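SH3 domain-containing protein (PDB 4NQI) remodels membranes through its N-terminal I-BAR domain, the part of the protein described here, and probably binds phosphatidylinositol lipids. Local coordinates at residues Lys22-Leu27 with Ala119-Asn124. Numbering follows the deposited sequence.
Sequences KTINNL and ATFEKN
I24 of helix 15-64 reaches F121 of helix 72-140 in a purely apolar contact. The tip of the isoleucine does the touching: CD1 of I24 lies 3.7 Å from CE2 and 4.0 Å from CD2 of F121. It meets the ring at its edge, in the ring plane, and not over a face. CG1 of I24 backs this up at 4.0 Å from CE2 of F121, and the two side chains cross at about a right angle. With CG of F121 anti to the backbone N (chi1 177°), the ring swings out from its helix and presents its CD2–CE2 side to I24.

The other branch of I24 makes a looser contact. CG2 of I24 stands 4.2 Å from CG of E122, and the carboxylate end of the nearly straight glutamate lies alongside the same methyl at a similar distance. I24 thus sits in the fork between two consecutive residues, its CA 7.2 Å from CA of E122.

Both helices belong to the elongated helical bundle of the I-BAR domain. Helix 152-224 packs against both helices here: F121 also rests on D179 and V180, and T23 touches V180. On helix 15-64, N26, which does not touch 119-124, meets the second subunit: ND2 of N26 hydrogen-bonds E184 of helix 152-224 and N70 of the second subunit.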
loop_
_atom_site.group_PDB
_atom_site.type_symbol
_atom_site.label_atom_id
_atom_site.label_comp_id
_atom_site.label_asym_id
_atom_site.label_seq_id
_atom_site.Cartn_x
_atom_site.Cartn_y
_atom_site.Cartn_z
ATOM N N LYS B 22 -20.479 24.457 25.376
ATOM C CA LYS B 22 -20.477 23.152 24.719
ATOM C C LYS B 22 -19.201 22.927 23.907
ATOM O O LYS B 22 -18.656 21.820 23.895
ATOM C CB LYS B 22 -21.703 22.987 23.816
ATOM C CG LYS B 22 -21.840 21.583 23.241
ATOM N N THR B 23 -18.735 23.975 23.231
ATOM C CA THR B 23 -17.504 23.902 22.444
ATOM C C THR B 23 -16.290 23.753 23.363
ATOM O O THR B 23 -15.337 23.034 23.044
ATOM C CB THR B 23 -17.325 25.148 21.552
ATOM O OG1 THR B 23 -18.539 25.408 20.836
ATOM C CG2 THR B 23 -16.188 24.941 20.560
ATOM N N ILE B 24 -16.330 24.444 24.501
ATOM C CA ILE B 24 -15.278 24.344 25.510
ATOM C C ILE B 24 -15.210 22.927 26.085
ATOM O O ILE B 24 -14.124 22.356 26.213
ATOM C CB ILE B 24 -15.479 25.379 26.645
ATOM C CG1 ILE B 24 -15.144 26.789 26.149
ATOM C CG2 ILE B 24 -14.612 25.043 27.848
ATOM C CD1 ILE B 24 -15.543 27.894 27.116
ATOM N N ASN B 25 -16.368 22.361 26.421
ATOM C CA ASN B 25 -16.429 20.990 26.922
ATOM C C ASN B 25 -15.872 19.990 25.911
ATOM O O ASN B 25 -15.144 19.068 26.278
ATOM C CB ASN B 25 -17.861 20.611 27.317
ATOM C CG ASN B 25 -17.936 19.271 28.035
ATOM O OD1 ASN B 25 -17.526 19.151 29.192
ATOM N ND2 ASN B 25 -18.464 18.258 27.354
ATOM N N ASN B 26 -16.205 20.186 24.638
ATOM C CA ASN B 26 -15.740 19.300 23.574
ATOM C C ASN B 26 -14.215 19.264 23.451
ATOM O O ASN B 26 -13.623 18.194 23.304
ATOM C CB ASN B 26 -16.362 19.706 22.232
ATOM C CG ASN B 26 -16.268 18.607 21.189
ATOM O OD1 ASN B 26 -16.470 17.432 21.492
ATOM N ND2 ASN B 26 -15.957 18.985 19.953
ATOM N N LEU B 27 -13.586 20.435 23.521
ATOM C CA LEU B 27 -12.139 20.554 23.335
ATOM C C LEU B 27 -11.340 20.120 24.561
ATOM O O LEU B 27 -10.195 19.678 24.443
ATOM C CB LEU B 27 -11.770 21.989 22.953
ATOM C CG LEU B 27 -12.172 22.422 21.542
ATOM C CD1 LEU B 27 -12.228 23.935 21.425
ATOM C CD2 LEU B 27 -11.186 21.854 20.539
ATOM N N ALA B 119 -7.597 25.183 28.459
ATOM C CA ALA B 119 -7.594 25.436 29.895
ATOM C C ALA B 119 -7.517 26.940 30.145
ATOM O O ALA B 119 -8.292 27.493 30.928
ATOM C CB ALA B 119 -6.427 24.726 30.552
ATOM N N THR B 120 -6.581 27.590 29.459
ATOM C CA THR B 120 -6.363 29.027 29.598
ATOM C C THR B 120 -7.585 29.838 29.175
ATOM O O THR B 120 -7.998 30.757 29.883
ATOM C CB THR B 120 -5.146 29.489 28.774
ATOM O OG1 THR B 120 -3.995 28.713 29.134
ATOM C CG2 THR B 120 -4.859 30.963 29.020
ATOM N N PHE B 121 -8.154 29.496 28.021
ATOM C CA PHE B 121 -9.331 30.192 27.504
ATOM C C PHE B 121 -10.503 30.089 28.474
ATOM O O PHE B 121 -11.255 31.049 28.653
ATOM C CB PHE B 121 -9.733 29.636 26.134
ATOM C CG PHE B 121 -10.986 30.255 25.571
ATOM C CD1 PHE B 121 -10.925 31.418 24.819
ATOM C CD2 PHE B 121 -12.228 29.671 25.792
ATOM C CE1 PHE B 121 -12.077 31.990 24.305
ATOM C CE2 PHE B 121 -13.380 30.239 25.280
ATOM C CZ PHE B 121 -13.304 31.398 24.535
ATOM N N GLU B 122 -10.660 28.917 29.085
ATOM C CA GLU B 122 -11.742 28.688 30.035
ATOM C C GLU B 122 -11.551 29.539 31.286
ATOM O O GLU B 122 -12.509 30.114 31.802
ATOM C CB GLU B 122 -11.832 27.206 30.413
ATOM C CG GLU B 122 -13.036 26.872 31.289
ATOM C CD GLU B 122 -13.029 25.439 31.792
ATOM O OE1 GLU B 122 -11.932 24.865 31.962
ATOM O OE2 GLU B 122 -14.127 24.889 32.024
ATOM N N LYS B 123 -10.312 29.612 31.766
ATOM C CA LYS B 123 -9.972 30.438 32.924
ATOM C C LYS B 123 -10.380 31.889 32.680
ATOM O O LYS B 123 -11.154 32.466 33.448
ATOM C CB LYS B 123 -8.469 30.360 33.214
ATOM N N ASN B 124 -9.858 32.463 31.598
ATOM C CA ASN B 124 -10.194 33.822 31.189
ATOM C C ASN B 124 -11.682 34.013 30.899
ATOM O O ASN B 124 -12.194 35.132 30.966
ATOM C CB ASN B 124 -9.369 34.227 29.964
ATOM C CG ASN B 124 -7.934 34.577 30.313
ATOM O OD1 ASN B 124 -7.473 34.324 31.427
ATOM N ND2 ASN B 124 -7.220 35.163 29.358
#